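Local coordinates for protein beta-1,4-mannanase (Cryptopygus antarcticus, PDB 4OOZ) that hydrolyses internal beta-1,4-mannosidic linkages in mannans, galactomannans and glucomannans, releasing mainly mannobiose and longer oligosaccharides, at residues T79-V84 / F126-L131; G41-W46 / G337-Q342; L173-V178 / L237-S242. All coordinates share one frame; numbering follows the deposited sequence.

Contact 1 (T79-V84 / F126-L131); sequences TARVWV and FLILVL. With BMA (beta-D-mannopyranose), chain G.
V130 packs against both R81 and W83 across two neighbouring parallel strands of the (beta/alpha)8 barrel that glycosyl hydrolase family 5 enzymes share. The segment axes come within 4.5 Å and diverge by 28°, and the chain between them runs through helix 109-122, as in a beta-alpha-beta crossover. The backbone bonds follow the regular parallel ladder: F126 O receives A80 N, A80 O receives I128 N, and the exchange continues through V82 and V130 to V84 N, which donates to V130 O at 2.7 Å.

Apolar packing lies on both faces of the sheet. On the face carrying A80, V82, L127 and L129, L127 CD2 reaches 3.5 Å from A80 CB, and V82 CG2 lies alongside L129 CD2 at 3.5 Å; L127 also touches helix 109-122, which identifies this as the helix-facing side. R81, W83 and V130 share the interior face.

There V130 is a two-pronged contact. With CG1 anti to the backbone N (chi1 -172°), CG1 is set over the five-membered ring of W83 in a CH-pi contact, 4.2 Å from its centroid and 18° off the normal. CG2 instead lies over a face of the R81 guanidinium, 3.4 Å from NE.

The polar grouping centres on R81, whose extended chain carries its buried cation to salt bridges with E177 and E312, the probable nucleophile, and to hydrogen bonds with N43 and N180. Two carboxylates would be expected to stabilise its positive charge.

Sugar contact falls to W83, a substrate-binding residue: mannose O1 meets the indole at its edge, near the ring plane, 3.2 Å from W83 CZ2.

Contact 2 (G41-W46 / G337-Q342); sequences GVNFAW and GALTWQ. With BMA (beta-D-mannopyranose), chain G.
N43 meets L339, T340 and W341 where the first and last strands of the (beta/alpha)8 barrel pair in parallel, the seam that closes the barrel. The segment axes approach to 4.2 Å at 45°. Two backbone bonds document the pairing: T340 N reaches a lone pair of G41 O in the carbonyl plane at 3.2 Å, and N43 N gives T340 O a 2.8 Å bond. G41 O also binds Y327 OH.

From CB outward, the N43 side chain is occupied at every atom. CB lies against T340 O and Q342 N. Because CG is anti to the carbonyl carbon (chi1 -82°), the amide extends beside the indole of W341, CG standing 3.6 Å from W341 CE3 in an oblique approach with the two planes 51° apart. ND2 makes a weak second bond to T340 O at 3.3 Å and lies against L339 CB, where the two side chains cross at about a right angle. OD1 lies 3.6 Å from W341 CZ3 and accepts a hydrogen bond from R81 NH1, so both ends of the buried amide have partners that should limit its rotation.

W341, a substrate-binding residue, is thus lined by N43, while A45 CB approaches its CH2 at 3.7 Å. Q342 CB lies over one indole face, toward its rim. Over the opposite face, also toward the rim, sits the mannose, its ring oxygen O5 3.1 Å from W341 CZ2.

Contact 3 (L173-V178 / L237-S242); sequences LAAWEV and LVTVGS
Parallel strands 173-180 and 238-241, the first leading directly into the probable acid/base E181, pair here with W176 beside V238 and E177 beside T239. Three backbone bonds fix the register: W176 N to L237 O at 2.7 Å, T239 N to W176 O at 3.0 Å, and V178 N to T239 O at 3.1 Å. The last is the most bent, with an N-H...O angle of 141°.

In the (beta/alpha)8 barrel these are the fourth and fifth strands, and their two faces differ in chemistry. Toward the helices, V178 CG2 meets V238 CG1 at 3.6 Å; helix 215-232 touches both valines. Toward the barrel interior, E177 runs fully extended, CG anti to the backbone N (chi1 -177°), along the fifth strand. Its CB packs on T239 CG2 at 3.8 Å and its CG passes T239 O, bringing OE1 to 2.9 Å from G241 N. OE1 also forms the salt bridge to R81 NH2, consistent with the carboxylate positioning, from the second shell, an arginine that bonds to substrate-binding N180. Were an alanine in the place of E177, the R81 guanidinium would probably lose one of its anionic mates and be freer to turn.

T239 OG1 is held by F276 O and Q278 NE2. At the other end of the pairing, a water accepts from L237 N at 3.1 Å and, weakly, from A175 N.

Overall arrangement
Following the chain from the N terminus, strand 35-45 supplies the first half of contact 2, whose partner lies far along the sequence. Contact 1 is the first loop closed along the chain, pairing 79-84 with 126-131 across 41 residues that include helix 109-122. Contact 3 follows in series, joining 173-178 to 237-242 around 58 residues that include helix 215-232. Only with 337-342 does contact 2 close, across 290 residues, so both others nest within its loop and none cross. Strand 79-86 neighbours 35-45, and 126-133 neighbours 173-180, making one continuous sheet. The centres of contacts 2 and 3 lie about 13 Å apart without touching; R81 of contact 1 bonds to both.

Contact 1 (T79-V84 / F126-L131)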
loop_
_atom_site.group_PDB
_atom_site.type_symbol
_atom_site.label_atom_id
_atom_site.label_comp_id
_atom_site.label_asym_id
_atom_site.label_seq_id
_atom_site.Cartn_x
_atom_site.Cartn_y
_atom_site.Cartn_z
ATOM N N THR A 79 -9.604 1.895 -7.761
ATOM C CA THR A 79 -8.307 1.451 -7.257
ATOM C C THR A 79 -8.225 -0.054 -7.013
ATOM O O THR A 79 -9.183 -0.675 -6.560
ATOM C CB THR A 79 -7.955 2.187 -5.946
ATOM O OG1 THR A 79 -7.895 3.592 -6.198
ATOM C CG2 THR A 79 -6.607 1.736 -5.397
ATOM N N ALA A 80 -7.071 -0.630 -7.336
ATOM C CA ALA A 80 -6.748 -1.996 -6.940
ATOM C C ALA A 80 -5.360 -2.039 -6.309
ATOM O O ALA A 80 -4.406 -1.481 -6.845
ATOM C CB ALA A 80 -6.826 -2.935 -8.126
ATOM N N ARG A 81 -5.259 -2.685 -5.155
ATOM C CA ARG A 81 -3.980 -2.830 -4.469
ATOM C C ARG A 81 -3.380 -4.204 -4.757
ATOM O O ARG A 81 -3.949 -5.227 -4.380
ATOM C CB ARG A 81 -4.152 -2.622 -2.964
ATOM C CG ARG A 81 -2.852 -2.611 -2.173
ATOM C CD ARG A 81 -3.094 -2.087 -0.770
ATOM N NE ARG A 81 -1.910 -2.151 0.081
ATOM C CZ ARG A 81 -1.734 -3.048 1.047
ATOM N NH1 ARG A 81 -2.661 -3.965 1.280
ATOM N NH2 ARG A 81 -0.632 -3.028 1.780
ATOM N N VAL A 82 -2.233 -4.219 -5.429
ATOM C CA VAL A 82 -1.612 -5.469 -5.855
ATOM C C VAL A 82 -0.184 -5.628 -5.329
ATOM O O VAL A 82 0.637 -4.715 -5.428
ATOM C CB VAL A 82 -1.599 -5.574 -7.391
ATOM C CG1 VAL A 82 -2.997 -5.823 -7.907
ATOM C CG2 VAL A 82 -1.048 -4.307 -8.003
ATOM N N TRP A 83 0.105 -6.796 -4.765
ATOM C CA TRP A 83 1.436 -7.086 -4.232
ATOM C C TRP A 83 2.379 -7.571 -5.336
ATOM O O TRP A 83 1.942 -8.160 -6.324
ATOM C CB TRP A 83 1.357 -8.125 -3.108
ATOM C CG TRP A 83 0.623 -7.647 -1.885
ATOM C CD1 TRP A 83 -0.172 -6.543 -1.786
ATOM C CD2 TRP A 83 0.624 -8.255 -0.587
ATOM N NE1 TRP A 83 -0.668 -6.427 -0.512
ATOM C CE2 TRP A 83 -0.195 -7.465 0.245
ATOM C CE3 TRP A 83 1.236 -9.390 -0.049
ATOM C CZ2 TRP A 83 -0.418 -7.774 1.584
ATOM C CZ3 TRP A 83 1.014 -9.695 1.280
ATOM C CH2 TRP A 83 0.193 -8.891 2.082
ATOM N N VAL A 84 3.674 -7.317 -5.165
ATOM C CA VAL A 84 4.655 -7.640 -6.198
ATOM C C VAL A 84 5.734 -8.611 -5.705
ATOM O O VAL A 84 5.633 -9.817 -5.926
ATOM C CB VAL A 84 5.328 -6.362 -6.738
ATOM C CG1 VAL A 84 6.263 -6.694 -7.890
ATOM C CG2 VAL A 84 4.277 -5.369 -7.189
ATOM N N PHE A 126 -6.813 2.884 -10.922
ATOM C CA PHE A 126 -5.484 3.097 -10.366
ATOM C C PHE A 126 -4.965 1.830 -9.705
ATOM O O PHE A 126 -5.744 0.979 -9.279
ATOM C CB PHE A 126 -5.493 4.244 -9.355
ATOM C CG PHE A 126 -5.755 5.587 -9.966
ATOM C CD1 PHE A 126 -4.792 6.208 -10.741
ATOM C CD2 PHE A 126 -6.961 6.234 -9.760
ATOM C CE1 PHE A 126 -5.026 7.442 -11.305
ATOM C CE2 PHE A 126 -7.201 7.473 -10.321
ATOM C CZ PHE A 126 -6.233 8.077 -11.094
ATOM N N LEU A 127 -3.644 1.712 -9.621
ATOM C CA LEU A 127 -3.020 0.565 -8.977
ATOM C C LEU A 127 -2.041 1.005 -7.901
ATOM O O LEU A 127 -1.301 1.971 -8.078
ATOM C CB LEU A 127 -2.306 -0.308 -10.013
ATOM C CG LEU A 127 -3.203 -1.129 -10.940
ATOM C CD1 LEU A 127 -2.384 -1.882 -11.965
ATOM C CD2 LEU A 127 -4.030 -2.099 -10.129
ATOM N N ILE A 128 -2.046 0.296 -6.780
ATOM C CA ILE A 128 -1.062 0.521 -5.733
ATOM C C ILE A 128 -0.140 -0.692 -5.621
ATOM O O ILE A 128 -0.507 -1.718 -5.047
ATOM C CB ILE A 128 -1.733 0.797 -4.377
ATOM C CG1 ILE A 128 -2.627 2.039 -4.477
ATOM C CG2 ILE A 128 -0.678 0.971 -3.291
ATOM C CD1 ILE A 128 -3.228 2.483 -3.164
ATOM N N LEU A 129 1.058 -0.570 -6.183
ATOM C CA LEU A 129 2.012 -1.673 -6.207
ATOM C C LEU A 129 2.731 -1.844 -4.873
ATOM O O LEU A 129 3.592 -1.043 -4.517
ATOM C CB LEU A 129 3.041 -1.460 -7.317
ATOM C CG LEU A 129 2.499 -1.109 -8.702
ATOM C CD1 LEU A 129 3.637 -0.968 -9.698
ATOM C CD2 LEU A 129 1.503 -2.147 -9.171
ATOM N N VAL A 130 2.379 -2.898 -4.144
ATOM C CA VAL A 130 3.037 -3.203 -2.880
ATOM C C VAL A 130 4.266 -4.063 -3.130
ATOM O O VAL A 130 4.153 -5.200 -3.588
ATOM C CB VAL A 130 2.095 -3.933 -1.907
ATOM C CG1 VAL A 130 2.739 -4.052 -0.534
ATOM C CG2 VAL A 130 0.764 -3.210 -1.814
ATOM N N LEU A 131 5.440 -3.517 -2.832
ATOM C CA LEU A 131 6.694 -4.219 -3.077
ATOM C C LEU A 131 6.819 -5.453 -2.192
ATOM O O LEU A 131 6.489 -6.561 -2.609
ATOM C CB LEU A 131 7.881 -3.283 -2.853
ATOM C CG LEU A 131 7.874 -2.009 -3.701
ATOM C CD1 LEU A 131 9.092 -1.149 -3.407
ATOM C CD2 LEU A 131 7.787 -2.344 -5.180
HETATM C C1 BMA G . -2.389 -9.109 5.043
HETATM C C2 BMA G . -2.033 -8.602 6.408
HETATM C C3 BMA G . -2.206 -9.724 7.405
HETATM C C4 BMA G . -3.622 -10.310 7.330
HETATM C C5 BMA G . -4.041 -10.623 5.882
HETATM C C6 BMA G . -5.527 -10.885 5.782
HETATM O O1 BMA G . -2.269 -8.010 4.187
HETATM O O2 BMA G . -2.971 -7.605 6.787
HETATM O O3 BMA G . -1.949 -9.278 8.735
HETATM O O4 BMA G . -3.683 -11.508 8.094
HETATM O O5 BMA G . -3.734 -9.511 5.018
HETATM O O6 BMA G . -6.045 -11.117 7.086
#

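Contact 2 (G41-W46 / G337-Q342)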
loop_
_atom_site.group_PDB
_atom_site.type_symbol
_atom_site.label_atom_id
_atom_site.label_comp_id
_atom_site.label_asym_id
_atom_site.label_seq_id
_atom_site.Cartn_x
_atom_site.Cartn_y
_atom_site.Cartn_z
ATOM N N GLY A 41 -12.004 0.946 -3.844
ATOM C CA GLY A 41 -11.713 -0.299 -4.524
ATOM C C GLY A 41 -11.424 -1.472 -3.613
ATOM O O GLY A 41 -11.886 -1.531 -2.473
ATOM N N VAL A 42 -10.649 -2.416 -4.134
ATOM C CA VAL A 42 -10.356 -3.654 -3.430
ATOM C C VAL A 42 -8.871 -3.950 -3.380
ATOM O O VAL A 42 -8.077 -3.371 -4.121
ATOM C CB VAL A 42 -11.042 -4.861 -4.098
ATOM C CG1 VAL A 42 -12.529 -4.628 -4.232
ATOM C CG2 VAL A 42 -10.425 -5.125 -5.461
ATOM N N ASN A 43 -8.500 -4.861 -2.495
ATOM C CA ASN A 43 -7.217 -5.521 -2.611
ATOM C C ASN A 43 -7.373 -6.718 -3.535
ATOM O O ASN A 43 -8.188 -7.596 -3.272
ATOM C CB ASN A 43 -6.697 -5.972 -1.246
ATOM C CG ASN A 43 -6.026 -4.856 -0.479
ATOM O OD1 ASN A 43 -4.803 -4.723 -0.503
ATOM N ND2 ASN A 43 -6.822 -4.052 0.218
ATOM N N PHE A 44 -6.638 -6.740 -4.641
ATOM C CA PHE A 44 -6.420 -8.009 -5.312
ATOM C C PHE A 44 -5.552 -8.761 -4.343
ATOM O O PHE A 44 -5.799 -9.918 -4.008
ATOM C CB PHE A 44 -5.702 -7.874 -6.659
ATOM C CG PHE A 44 -6.520 -7.241 -7.743
ATOM C CD1 PHE A 44 -7.836 -6.874 -7.529
ATOM C CD2 PHE A 44 -5.963 -7.026 -8.992
ATOM C CE1 PHE A 44 -8.575 -6.291 -8.542
ATOM C CE2 PHE A 44 -6.692 -6.447 -10.004
ATOM C CZ PHE A 44 -8.000 -6.075 -9.781
ATOM N N ALA A 45 -4.542 -8.028 -3.878
ATOM C CA ALA A 45 -3.373 -8.544 -3.186
ATOM C C ALA A 45 -2.617 -9.519 -4.086
ATOM O O ALA A 45 -1.426 -9.328 -4.320
ATOM C CB ALA A 45 -3.758 -9.183 -1.879
ATOM N N TRP A 46 -3.303 -10.539 -4.603
ATOM C CA TRP A 46 -2.698 -11.461 -5.561
ATOM C C TRP A 46 -3.687 -12.402 -6.241
ATOM O O TRP A 46 -4.829 -12.561 -5.811
ATOM C CB TRP A 46 -1.612 -12.302 -4.881
ATOM C CG TRP A 46 -2.096 -13.142 -3.743
ATOM C CD1 TRP A 46 -2.664 -14.380 -3.821
ATOM C CD2 TRP A 46 -2.031 -12.817 -2.352
ATOM N NE1 TRP A 46 -2.966 -14.842 -2.563
ATOM C CE2 TRP A 46 -2.580 -13.903 -1.643
ATOM C CE3 TRP A 46 -1.560 -11.713 -1.635
ATOM C CZ2 TRP A 46 -2.685 -13.912 -0.254
ATOM C CZ3 TRP A 46 -1.661 -11.724 -0.258
ATOM C CH2 TRP A 46 -2.219 -12.815 0.419
ATOM N N GLY A 337 -9.680 7.157 1.273
ATOM C CA GLY A 337 -9.889 5.923 0.539
ATOM C C GLY A 337 -10.264 4.738 1.406
ATOM O O GLY A 337 -10.077 4.756 2.622
ATOM N N ALA A 338 -10.793 3.698 0.769
ATOM C CA ALA A 338 -11.177 2.476 1.465
ATOM C C ALA A 338 -11.044 1.269 0.543
ATOM O O ALA A 338 -11.678 1.209 -0.508
ATOM C CB ALA A 338 -12.596 2.590 1.992
ATOM N N LEU A 339 -10.216 0.310 0.947
ATOM C CA LEU A 339 -9.955 -0.878 0.144
ATOM C C LEU A 339 -10.368 -2.136 0.879
ATOM O O LEU A 339 -9.791 -2.487 1.899
ATOM C CB LEU A 339 -8.477 -0.972 -0.221
ATOM C CG LEU A 339 -7.886 0.180 -1.027
ATOM C CD1 LEU A 339 -6.378 0.076 -1.032
ATOM C CD2 LEU A 339 -8.431 0.175 -2.444
ATOM N N THR A 340 -11.374 -2.813 0.360
ATOM C CA THR A 340 -11.813 -4.069 0.949
ATOM C C THR A 340 -10.735 -5.132 0.875
ATOM O O THR A 340 -9.944 -5.160 -0.069
ATOM C CB THR A 340 -13.041 -4.566 0.254
ATOM O OG1 THR A 340 -12.925 -4.195 -1.122
ATOM C CG2 THR A 340 -14.268 -3.931 0.840
ATOM N N TRP A 341 -10.700 -6.029 1.850
ATOM C CA TRP A 341 -9.602 -6.969 1.849
ATOM C C TRP A 341 -9.849 -8.182 0.968
ATOM O O TRP A 341 -10.884 -8.845 1.041
ATOM C CB TRP A 341 -9.246 -7.439 3.248
ATOM C CG TRP A 341 -8.215 -8.513 3.158
ATOM C CD1 TRP A 341 -8.369 -9.821 3.499
ATOM C CD2 TRP A 341 -6.894 -8.397 2.601
ATOM N NE1 TRP A 341 -7.219 -10.521 3.228
ATOM C CE2 TRP A 341 -6.297 -9.669 2.678
ATOM C CE3 TRP A 341 -6.153 -7.338 2.064
ATOM C CZ2 TRP A 341 -4.996 -9.913 2.244
ATOM C CZ3 TRP A 341 -4.860 -7.584 1.632
ATOM C CH2 TRP A 341 -4.296 -8.861 1.726
ATOM N N GLN A 342 -8.824 -8.438 0.161
ATOM C CA GLN A 342 -8.726 -9.417 -0.916
ATOM C C GLN A 342 -9.951 -9.868 -1.690
ATOM O O GLN A 342 -10.880 -10.502 -1.188
ATOM C CB GLN A 342 -7.993 -10.651 -0.407
ATOM C CG GLN A 342 -6.691 -10.735 -1.147
ATOM C CD GLN A 342 -5.770 -11.816 -0.713
ATOM O OE1 GLN A 342 -5.795 -12.260 0.429
ATOM N NE2 GLN A 342 -4.921 -12.241 -1.631
HETATM C C1 BMA G . -2.389 -9.109 5.043
HETATM C C2 BMA G . -2.033 -8.602 6.408
HETATM C C3 BMA G . -2.206 -9.724 7.405
HETATM C C4 BMA G . -3.622 -10.310 7.330
HETATM C C5 BMA G . -4.041 -10.623 5.882
HETATM C C6 BMA G . -5.527 -10.885 5.782
HETATM O O1 BMA G . -2.269 -8.010 4.187
HETATM O O2 BMA G . -2.971 -7.605 6.787
HETATM O O3 BMA G . -1.949 -9.278 8.735
HETATM O O4 BMA G . -3.683 -11.508 8.094
HETATM O O5 BMA G . -3.734 -9.511 5.018
HETATM O O6 BMA G . -6.045 -11.117 7.086
#

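Contact 3 (L173-V178 / L237-S242)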
loop_
_atom_site.group_PDB
_atom_site.type_symbol
_atom_site.label_atom_id
_atom_site.label_comp_id
_atom_site.label_asym_id
_atom_site.label_seq_id
_atom_site.Cartn_x
_atom_site.Cartn_y
_atom_site.Cartn_z
ATOM N N LEU A 173 -0.807 4.101 -12.212
ATOM C CA LEU A 173 0.165 3.814 -11.173
ATOM C C LEU A 173 0.093 4.934 -10.153
ATOM O O LEU A 173 0.868 5.891 -10.191
ATOM C CB LEU A 173 1.580 3.673 -11.735
ATOM C CG LEU A 173 2.710 3.459 -10.721
ATOM C CD1 LEU A 173 2.298 2.516 -9.598
ATOM C CD2 LEU A 173 3.948 2.933 -11.428
ATOM N N ALA A 174 -0.868 4.810 -9.250
ATOM C CA ALA A 174 -1.049 5.784 -8.193
ATOM C C ALA A 174 -0.570 5.201 -6.879
ATOM O O ALA A 174 -1.389 4.711 -6.096
ATOM C CB ALA A 174 -2.503 6.203 -8.095
ATOM N N ALA A 175 0.756 5.217 -6.711
ATOM C CA ALA A 175 1.518 4.928 -5.481
ATOM C C ALA A 175 2.299 3.608 -5.484
ATOM O O ALA A 175 1.852 2.580 -5.999
ATOM C CB ALA A 175 0.633 4.977 -4.234
ATOM N N TRP A 176 3.490 3.682 -4.897
ATOM C CA TRP A 176 4.292 2.522 -4.548
ATOM C C TRP A 176 4.227 2.303 -3.045
ATOM O O TRP A 176 4.592 3.187 -2.278
ATOM C CB TRP A 176 5.756 2.714 -4.950
ATOM C CG TRP A 176 5.993 3.103 -6.370
ATOM C CD1 TRP A 176 5.832 4.341 -6.920
ATOM C CD2 TRP A 176 6.473 2.256 -7.417
ATOM N NE1 TRP A 176 6.167 4.312 -8.251
ATOM C CE2 TRP A 176 6.565 3.043 -8.581
ATOM C CE3 TRP A 176 6.826 0.905 -7.485
ATOM C CZ2 TRP A 176 6.998 2.525 -9.799
ATOM C CZ3 TRP A 176 7.253 0.392 -8.695
ATOM C CH2 TRP A 176 7.335 1.201 -9.836
ATOM N N GLU A 177 3.780 1.132 -2.615
ATOM C CA GLU A 177 3.864 0.806 -1.199
ATOM C C GLU A 177 5.118 -0.020 -0.925
ATOM O O GLU A 177 5.249 -1.150 -1.396
ATOM C CB GLU A 177 2.625 0.053 -0.732
ATOM C CG GLU A 177 2.630 -0.247 0.751
ATOM C CD GLU A 177 1.316 -0.818 1.217
ATOM O OE1 GLU A 177 1.255 -1.347 2.344
ATOM O OE2 GLU A 177 0.339 -0.755 0.444
ATOM N N VAL A 178 6.037 0.563 -0.166
ATOM C CA VAL A 178 7.297 -0.077 0.174
ATOM C C VAL A 178 7.097 -1.350 0.988
ATOM O O VAL A 178 7.594 -2.413 0.623
ATOM C CB VAL A 178 8.204 0.882 0.962
ATOM C CG1 VAL A 178 9.380 0.134 1.567
ATOM C CG2 VAL A 178 8.682 2.003 0.064
ATOM N N LEU A 237 4.097 8.634 -5.515
ATOM C CA LEU A 237 3.534 8.606 -4.174
ATOM C C LEU A 237 3.942 7.324 -3.471
ATOM O O LEU A 237 3.611 6.237 -3.914
ATOM C CB LEU A 237 2.008 8.726 -4.223
ATOM C CG LEU A 237 1.452 9.967 -4.926
ATOM C CD1 LEU A 237 -0.060 10.019 -4.814
ATOM C CD2 LEU A 237 2.079 11.225 -4.362
ATOM N N VAL A 238 4.678 7.445 -2.376
ATOM C CA VAL A 238 5.131 6.263 -1.661
ATOM C C VAL A 238 4.347 6.147 -0.360
ATOM O O VAL A 238 3.968 7.151 0.227
ATOM C CB VAL A 238 6.654 6.319 -1.401
ATOM C CG1 VAL A 238 7.109 5.147 -0.556
ATOM C CG2 VAL A 238 7.406 6.337 -2.723
ATOM N N THR A 239 4.077 4.919 0.074
ATOM C CA THR A 239 3.282 4.704 1.274
ATOM C C THR A 239 3.668 3.438 2.032
ATOM O O THR A 239 4.436 2.609 1.543
ATOM C CB THR A 239 1.788 4.631 0.932
ATOM O OG1 THR A 239 1.060 4.136 2.062
ATOM C CG2 THR A 239 1.562 3.706 -0.248
ATOM N N VAL A 240 3.129 3.313 3.239
ATOM C CA VAL A 240 3.275 2.117 4.056
ATOM C C VAL A 240 1.906 1.748 4.610
ATOM O O VAL A 240 1.171 2.615 5.074
ATOM C CB VAL A 240 4.269 2.329 5.214
ATOM C CG1 VAL A 240 4.230 1.154 6.170
ATOM C CG2 VAL A 240 5.674 2.544 4.680
ATOM N N GLY A 241 1.555 0.470 4.547
ATOM C CA GLY A 241 0.258 0.024 5.026
ATOM C C GLY A 241 0.362 -0.753 6.318
ATOM O O GLY A 241 0.802 -1.894 6.323
ATOM N N SER A 242 -0.061 -0.136 7.415
ATOM C CA SER A 242 0.163 -0.708 8.736
ATOM C C SER A 242 -0.990 -1.541 9.270
ATOM O O SER A 242 -2.157 -1.180 9.129
ATOM C CB SER A 242 0.465 0.403 9.745
ATOM O OG SER A 242 1.643 1.112 9.403
HETATM O O HOH W 1 3.465 6.948 -8.053
#